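Local atomic coordinates of YjeF-related protein (Enterococcus faecalis, PDB entry 2R3B), a protein that probably catalyses the ADP-dependent dehydration of the S-form of NAD(P)HX, a hydrated and damaged form of NAD(P)H, restoring the usable coenzyme. Residues M62-C67 and A89-A94; L74-T79 and M95-E100. All blocks are in the same frame, centred on the assembly; numbering follows the deposited sequence.

Overall arrangement
Followed from the N terminus, the chain passes through helix 57-70, strand 74-78, helix 84-90 and strand 95-97 in turn. Interaction 1 closes the first loop: residues 89-94, the end of helix 84-90 and the turn behind it, come back against residues 62-67 in the middle of helix 57-70. Interaction 2 opens inside that loop, at residues 74-79, and closes beyond it at 95-100, so the two loops cross rather than nest. One joins helix 57-70 to the end of helix 84-90 and the turn after it, the other joins parallel strands of the central sheet. They meet where Thr64 and Ala94 pack on Val77, and both reach the second subunit of the tetramer.

Interaction 1. Residues M62-C67 and A89-A94; sequences MSTEAC and ARCPEA
Arg90, in the last turn of helix 84-90, reaches across to Glu65 on helix 57-70 with its NH2, which donates to Glu65 OE1 at 3.0 Å in a nearly straight hydrogen bond (170° at the hydrogen) that is also a salt bridge. The oxygen lies in the guanidinium plane and offers its syn lone pair, although carboxylate and guanidinium planes stand 64° apart. A bend at chi3 (62°) turns the long Arg90 side chain back toward Glu65, where a water bridges Arg90 NE and Glu65 OE1, lying 2.6 Å from OE1. A second water donates to Glu65 OE2 and to Arg90 O, linking the carboxylate to the end of helix 84-90. OE2 also accepts from Gln283, while Arg90 NH1 bonds to Ala89 O of the third subunit; arginine suits this junction because NE, NH1 and NH2 each donate to a different partner.

Cys91, the first residue to leave the helix, points a small, weakly polar sulfur at the backbone of helix 57-70: its SG rests 3.7 Å from Glu65 CA. A type I turn from Cys91 to Ala94 then redirects the chain. At its end, the Ala94 CB meets Thr64 CG2 at 3.6 Å, and alanine's small size permits this close approach. The methyl of Thr64 faces the turn because it stands anti to the backbone N, leaving OG1 to bond to Ile60 O within its own helix.

This is helix-on-sheet packing of an alpha/beta fold, beside a subunit interface: Thr64 packs on Leu49 of strand 46-50 and Val77 of strand 74-78, while helix 278-292 meets Glu65 and Arg90.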
HETATM    1  N   MSE B  62      -9.408  -7.272  -6.144  1.00 12.91           N
HETATM    2  CA  MSE B  62     -10.601  -6.478  -5.818  1.00 12.51           C
HETATM    3  C   MSE B  62     -11.754  -7.328  -5.246  1.00 13.90           C
HETATM    4  O   MSE B  62     -12.399  -6.932  -4.267  1.00 12.57           O
HETATM    5  CB  MSE B  62     -11.018  -5.645  -7.053  1.00 13.04           C
HETATM    6  CG  MSE B  62     -10.020  -4.533  -7.334  1.00 17.39           C
HETATM    7 SE   MSE B  62     -10.560  -3.296  -8.654  0.75 14.13          SE
HETATM    8  CE  MSE B  62     -10.261  -4.367 -10.191  1.00 18.14           C
ATOM      9  N   SER B  63     -11.976  -8.523  -5.799  1.00 12.13           N
ATOM     10  CA  SER B  63     -12.911  -9.439  -5.187  1.00 12.49           C
ATOM     11  C   SER B  63     -12.542  -9.819  -3.772  1.00 12.19           C
ATOM     12  O   SER B  63     -13.421  -9.970  -2.914  1.00 11.58           O
ATOM     13  CB  SER B  63     -13.004 -10.727  -5.997  1.00 13.33           C
ATOM     14  OG  SER B  63     -13.452 -10.473  -7.296  1.00 15.60           O
ATOM     15  N   THR B  64     -11.246 -10.034  -3.541  1.00 11.65           N
ATOM     16  CA  THR B  64     -10.753 -10.398  -2.201  1.00 12.80           C
ATOM     17  C   THR B  64     -11.042  -9.304  -1.198  1.00 12.50           C
ATOM     18  O   THR B  64     -11.541  -9.585  -0.117  1.00 12.93           O
ATOM     19  CB  THR B  64      -9.253 -10.715  -2.279  1.00 12.46           C
ATOM     20  OG1 THR B  64      -9.078 -11.783  -3.229  1.00 13.61           O
ATOM     21  CG2 THR B  64      -8.685 -11.097  -0.889  1.00 12.65           C
ATOM     22  N   GLU B  65     -10.758  -8.058  -1.539  1.00 13.47           N
ATOM     23  CA  GLU B  65     -11.003  -6.948  -0.615  1.00 13.11           C
ATOM     24  C   GLU B  65     -12.511  -6.869  -0.262  1.00 12.60           C
ATOM     25  O   GLU B  65     -12.888  -6.616   0.884  1.00 13.99           O
ATOM     26  CB  GLU B  65     -10.496  -5.629  -1.228  1.00 15.29           C
ATOM     27  CG  GLU B  65     -10.585  -4.447  -0.254  1.00 16.38           C
ATOM     28  CD  GLU B  65      -9.649  -3.285  -0.575  1.00 21.85           C
ATOM     29  OE1 GLU B  65      -9.261  -3.157  -1.766  1.00 22.20           O
ATOM     30  OE2 GLU B  65      -9.322  -2.509   0.384  1.00 22.08           O
ATOM     31  N   ALA B  66     -13.364  -7.069  -1.266  1.00 12.09           N
ATOM     32  CA  ALA B  66     -14.829  -7.048  -1.083  1.00 11.98           C
ATOM     33  C   ALA B  66     -15.248  -8.170  -0.131  1.00 14.34           C
ATOM     34  O   ALA B  66     -16.041  -7.969   0.800  1.00 13.40           O
ATOM     35  CB  ALA B  66     -15.538  -7.224  -2.466  1.00 11.63           C
ATOM     36  N   CYS B  67     -14.711  -9.356  -0.353  1.00 14.50           N
ATOM     37  CA  CYS B  67     -15.082 -10.520   0.470  1.00 14.15           C
ATOM     38  C   CYS B  67     -14.699 -10.363   1.949  1.00 15.32           C
ATOM     39  O   CYS B  67     -15.531 -10.551   2.849  1.00 13.31           O
ATOM     40  CB  CYS B  67     -14.459 -11.780  -0.138  1.00 17.73           C
ATOM     41  SG  CYS B  67     -14.982 -13.328   0.607  1.00 16.58           S
ATOM     42  N   ALA B  89      -0.180  -7.151   0.113  1.00 11.87           N
ATOM     43  CA  ALA B  89       0.054  -5.721   0.447  1.00 15.27           C
ATOM     44  C   ALA B  89      -1.291  -5.032   0.745  1.00 14.54           C
ATOM     45  O   ALA B  89      -1.344  -4.123   1.557  1.00 16.50           O
ATOM     46  CB  ALA B  89       0.756  -4.996  -0.713  1.00 14.66           C
ATOM     47  N   ARG B  90      -2.345  -5.414   0.040  1.00 13.57           N
ATOM     48  CA  ARG B  90      -3.660  -4.788   0.213  1.00 15.91           C
ATOM     49  C   ARG B  90      -4.576  -5.512   1.209  1.00 18.85           C
ATOM     50  O   ARG B  90      -5.420  -4.892   1.883  1.00 18.51           O
ATOM     51  CB  ARG B  90      -4.360  -4.691  -1.151  1.00 13.42           C
ATOM     52  CG  ARG B  90      -3.651  -3.808  -2.182  1.00 14.36           C
ATOM     53  CD  ARG B  90      -4.436  -3.688  -3.469  1.00 17.40           C
ATOM     54  NE  ARG B  90      -5.713  -3.049  -3.160  1.00 13.63           N
ATOM     55  CZ  ARG B  90      -5.913  -1.744  -3.024  1.00 15.54           C
ATOM     56  NH1 ARG B  90      -4.953  -0.885  -3.274  1.00 17.37           N
ATOM     57  NH2 ARG B  90      -7.097  -1.294  -2.652  1.00 17.71           N
ATOM     58  N   CYS B  91      -4.447  -6.826   1.266  1.00 14.79           N
ATOM     59  CA  CYS B  91      -5.366  -7.707   1.990  1.00 14.81           C
ATOM     60  C   CYS B  91      -4.584  -8.792   2.685  1.00 12.66           C
ATOM     61  O   CYS B  91      -4.606  -9.946   2.237  1.00 12.75           O
ATOM     62  CB  CYS B  91      -6.308  -8.409   1.000  1.00 17.97           C
ATOM     63  SG  CYS B  91      -7.360  -7.276   0.005  1.00 27.65           S
ATOM     64  N   PRO B  92      -3.900  -8.459   3.787  1.00 12.60           N
ATOM     65  CA  PRO B  92      -3.179  -9.521   4.485  1.00 13.78           C
ATOM     66  C   PRO B  92      -4.050 -10.574   5.177  1.00 13.13           C
ATOM     67  O   PRO B  92      -3.533 -11.617   5.562  1.00 13.49           O
ATOM     68  CB  PRO B  92      -2.318  -8.752   5.478  1.00 14.57           C
ATOM     69  CG  PRO B  92      -3.127  -7.583   5.786  1.00 16.26           C
ATOM     70  CD  PRO B  92      -3.731  -7.174   4.479  1.00 15.29           C
ATOM     71  N   GLU B  93      -5.366 -10.341   5.281  1.00 12.59           N
ATOM     72  CA  GLU B  93      -6.277 -11.288   5.860  1.00 14.67           C
ATOM     73  C   GLU B  93      -6.423 -12.567   4.996  1.00 16.65           C
ATOM     74  O   GLU B  93      -6.787 -13.606   5.501  1.00 16.01           O
ATOM     75  CB  GLU B  93      -7.651 -10.658   6.012  1.00 17.26           C
ATOM     76  CG  GLU B  93      -7.673  -9.486   6.973  1.00 14.06           C
ATOM     77  CD  GLU B  93      -7.328  -8.168   6.369  1.00 23.07           C
ATOM     78  OE1 GLU B  93      -7.034  -8.089   5.137  1.00 21.12           O
ATOM     79  OE2 GLU B  93      -7.321  -7.196   7.177  1.00 28.66           O
ATOM     80  N   ALA B  94      -6.167 -12.457   3.702  1.00 13.71           N
ATOM     81  CA  ALA B  94      -6.417 -13.530   2.752  1.00 14.06           C
ATOM     82  C   ALA B  94      -5.295 -14.538   2.762  1.00 15.12           C
ATOM     83  O   ALA B  94      -4.104 -14.157   2.798  1.00 17.28           O
ATOM     84  CB  ALA B  94      -6.510 -12.971   1.330  1.00 15.53           C
TER
HETATM   85  O   HOH W   1      -8.271  -4.653  -3.634  1.00 20.45           O
HETATM   86  O   HOH W   2      -6.329  -2.300   0.906  1.00 37.61           O

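Interaction 2. Residues L74-T79 and M95-E100; sequences LTTVIT and MVVGFE
Ile78 and Val97 form the apolar centre, lying side by side and pointing the same way, with Ile78 CG1 4.1 Å from Val97 CB. Branched at CB, both residues suit an extended strand, and helix 102-111 packs on the pair through Leu105. With chi1 at -58°, Ile78 CG1 lies beside the backbone N and CG2 is left on the far side from it, against Phe99 CD1 at 3.7 Å. The flat Phe99 ring also lays one face over the backbone of Thr79, with Thr79 C above its centre.

Along the same face, Thr76 CG2 touches Val97 CG2. Thr76 OG1 packs 3.5 Å from the CE of Met95, a selenomethionine whose flexible chain bends at chi3 (-86°) and brings that methyl up to Leu74 CD2 as well. Val77 and Val96 project from the opposite face, toward helix 84-90, where both pack on Leu87.

Four backbone hydrogen bonds join the strands in parallel register. Met95 N donates to Thr75 O, and Met95 O accepts from Val77 N at 2.7 Å; Val97 N then donates to Val77 O, and Val97 O accepts from Thr79 N at 3.0 Å. CA-H...O contacts supplement this ladder, among them Gly98 CA to Thr79 O at 3.3 Å. At the polar edge, Thr79 OG1 is hydrogen-bonded to Gly51 O, outside the pair, and Thr79 O accepts a hydrogen bond from His84 NE2. Val96 makes backbone hydrogen bonds to the second subunit.

The segment axes cross at -25°, the twist expected of neighbouring strands. With helix 84-90 between them in sequence, strands 74-78 and 95-97 make a beta-alpha-beta crossover at the border of this subunit's sheet in the ribokinase-like fold.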
ATOM      1  N   LEU B  74     -13.263 -16.578   6.760  1.00 14.77           N
ATOM      2  CA  LEU B  74     -11.949 -16.942   6.254  1.00 15.81           C
ATOM      3  C   LEU B  74     -11.963 -16.878   4.747  1.00 15.10           C
ATOM      4  O   LEU B  74     -12.920 -17.332   4.142  1.00 15.38           O
ATOM      5  CB  LEU B  74     -11.578 -18.351   6.701  1.00 16.62           C
ATOM      6  CG  LEU B  74     -11.142 -18.510   8.163  1.00 26.60           C
ATOM      7  CD1 LEU B  74     -10.897 -19.990   8.444  1.00 28.62           C
ATOM      8  CD2 LEU B  74      -9.885 -17.684   8.501  1.00 32.79           C
ATOM      9  N   THR B  75     -10.932 -16.289   4.152  1.00 13.37           N
ATOM     10  CA  THR B  75     -10.884 -16.105   2.698  1.00 13.65           C
ATOM     11  C   THR B  75      -9.560 -16.667   2.197  1.00 15.68           C
ATOM     12  O   THR B  75      -8.492 -16.273   2.681  1.00 15.02           O
ATOM     13  CB  THR B  75     -11.024 -14.606   2.281  1.00 19.42           C
ATOM     14  OG1 THR B  75     -12.314 -14.115   2.687  1.00 17.50           O
ATOM     15  CG2 THR B  75     -10.908 -14.395   0.765  1.00 16.61           C
ATOM     16  N   THR B  76      -9.658 -17.569   1.217  1.00 13.68           N
ATOM     17  CA  THR B  76      -8.479 -18.102   0.516  1.00 15.26           C
ATOM     18  C   THR B  76      -8.586 -17.755  -0.949  1.00 13.42           C
ATOM     19  O   THR B  76      -9.687 -17.862  -1.531  1.00 14.61           O
ATOM     20  CB  THR B  76      -8.366 -19.628   0.679  1.00 14.63           C
ATOM     21  OG1 THR B  76      -8.426 -19.943   2.061  1.00 15.44           O
ATOM     22  CG2 THR B  76      -7.039 -20.158   0.114  1.00 14.24           C
ATOM     23  N   VAL B  77      -7.461 -17.375  -1.553  1.00 12.76           N
ATOM     24  CA  VAL B  77      -7.443 -16.996  -2.951  1.00 13.62           C
ATOM     25  C   VAL B  77      -6.553 -17.956  -3.719  1.00 12.35           C
ATOM     26  O   VAL B  77      -5.368 -18.092  -3.408  1.00 12.69           O
ATOM     27  CB  VAL B  77      -6.993 -15.541  -3.157  1.00 11.42           C
ATOM     28  CG1 VAL B  77      -7.187 -15.088  -4.629  1.00 14.34           C
ATOM     29  CG2 VAL B  77      -7.792 -14.578  -2.216  1.00 10.84           C
ATOM     30  N   ILE B  78      -7.127 -18.601  -4.734  1.00 11.37           N
ATOM     31  CA  ILE B  78      -6.349 -19.372  -5.721  1.00 11.43           C
ATOM     32  C   ILE B  78      -6.151 -18.486  -6.946  1.00 13.21           C
ATOM     33  O   ILE B  78      -7.110 -18.129  -7.626  1.00 12.11           O
ATOM     34  CB  ILE B  78      -7.068 -20.673  -6.150  1.00 11.62           C
ATOM     35  CG1 ILE B  78      -7.352 -21.585  -4.954  1.00 18.17           C
ATOM     36  CG2 ILE B  78      -6.272 -21.409  -7.280  1.00 11.80           C
ATOM     37  CD1 ILE B  78      -8.360 -22.711  -5.307  1.00 13.91           C
ATOM     38  N   THR B  79      -4.923 -18.067  -7.159  1.00 12.32           N
ATOM     39  CA  THR B  79      -4.585 -17.075  -8.156  1.00 10.76           C
ATOM     40  C   THR B  79      -3.151 -17.282  -8.568  1.00 12.10           C
ATOM     41  O   THR B  79      -2.405 -17.955  -7.892  1.00 12.41           O
ATOM     42  CB  THR B  79      -4.786 -15.637  -7.630  1.00 12.64           C
ATOM     43  OG1 THR B  79      -4.575 -14.725  -8.712  1.00 12.56           O
ATOM     44  CG2 THR B  79      -3.808 -15.269  -6.505  1.00 12.55           C
HETATM   45  N   MSE B  95      -5.651 -15.808   2.645  1.00 14.12           N
HETATM   46  CA  MSE B  95      -4.657 -16.860   2.430  1.00 13.59           C
HETATM   47  C   MSE B  95      -4.505 -17.083   0.900  1.00 14.40           C
HETATM   48  O   MSE B  95      -5.424 -16.738   0.114  1.00 11.93           O
HETATM   49  CB  MSE B  95      -5.067 -18.089   3.243  1.00 15.92           C
HETATM   50  CG  MSE B  95      -5.211 -17.745   4.790  1.00 21.77           C
HETATM   51 SE   MSE B  95      -5.997 -19.253   5.612  0.75 22.88          SE
HETATM   52  CE  MSE B  95      -7.883 -18.743   5.254  1.00 20.98           C
ATOM     53  N   VAL B  96      -3.345 -17.570   0.459  1.00 11.42           N
ATOM     54  CA  VAL B  96      -3.042 -17.616  -0.985  1.00 11.42           C
ATOM     55  C   VAL B  96      -2.531 -18.981  -1.424  1.00 12.18           C
ATOM     56  O   VAL B  96      -1.664 -19.584  -0.782  1.00 12.21           O
ATOM     57  CB  VAL B  96      -2.071 -16.523  -1.447  1.00 13.07           C
ATOM     58  CG1 VAL B  96      -2.704 -15.120  -1.318  1.00 11.45           C
ATOM     59  CG2 VAL B  96      -0.719 -16.586  -0.705  1.00 13.38           C
ATOM     60  N   VAL B  97      -3.049 -19.428  -2.559  1.00 12.57           N
ATOM     61  CA  VAL B  97      -2.662 -20.693  -3.161  1.00 11.81           C
ATOM     62  C   VAL B  97      -2.444 -20.419  -4.644  1.00 13.93           C
ATOM     63  O   VAL B  97      -3.242 -19.718  -5.274  1.00 12.97           O
ATOM     64  CB  VAL B  97      -3.749 -21.756  -2.948  1.00 13.71           C
ATOM     65  CG1 VAL B  97      -3.389 -23.105  -3.664  1.00 13.97           C
ATOM     66  CG2 VAL B  97      -3.983 -21.962  -1.403  1.00 14.35           C
ATOM     67  N   GLY B  98      -1.339 -20.898  -5.183  1.00 12.75           N
ATOM     68  CA  GLY B  98      -1.072 -20.753  -6.632  1.00 11.20           C
ATOM     69  C   GLY B  98      -1.790 -21.782  -7.494  1.00 13.49           C
ATOM     70  O   GLY B  98      -2.178 -22.866  -7.056  1.00 14.19           O
ATOM     71  N   PHE B  99      -1.988 -21.439  -8.742  1.00 12.78           N
ATOM     72  CA  PHE B  99      -2.626 -22.349  -9.692  1.00 15.09           C
ATOM     73  C   PHE B  99      -1.882 -23.661  -9.874  1.00 15.99           C
ATOM     74  O   PHE B  99      -2.503 -24.682 -10.240  1.00 17.18           O
ATOM     75  CB  PHE B  99      -2.706 -21.695 -11.057  1.00 15.13           C
ATOM     76  CG  PHE B  99      -3.716 -20.586 -11.169  1.00 18.21           C
ATOM     77  CD1 PHE B  99      -4.989 -20.706 -10.650  1.00 21.01           C
ATOM     78  CD2 PHE B  99      -3.412 -19.465 -11.897  1.00 19.51           C
ATOM     79  CE1 PHE B  99      -5.915 -19.676 -10.795  1.00 17.50           C
ATOM     80  CE2 PHE B  99      -4.346 -18.454 -12.055  1.00 20.83           C
ATOM     81  CZ  PHE B  99      -5.581 -18.570 -11.487  1.00 15.29           C
ATOM     82  N   GLU B 100      -0.563 -23.647  -9.683  1.00 15.58           N
ATOM     83  CA  GLU B 100       0.308 -24.813  -9.848  0.70 17.07           C
ATOM     84  C   GLU B 100       0.227 -25.783  -8.671  1.00 17.78           C
ATOM     85  O   GLU B 100       0.712 -26.914  -8.738  1.00 16.20           O
ATOM     86  CB  GLU B 100       1.767 -24.330 -10.032  0.70 17.94           C
ATOM     87  CG  GLU B 100       2.549 -23.976  -8.698  0.70 22.67           C
ATOM     88  CD  GLU B 100       2.397 -22.508  -8.143  0.70 10.80           C
ATOM     89  OE1 GLU B 100       1.536 -21.808  -8.510  0.70 12.75           O
ATOM     90  OE2 GLU B 100       3.168 -22.111  -7.288  0.70 24.28           O
TER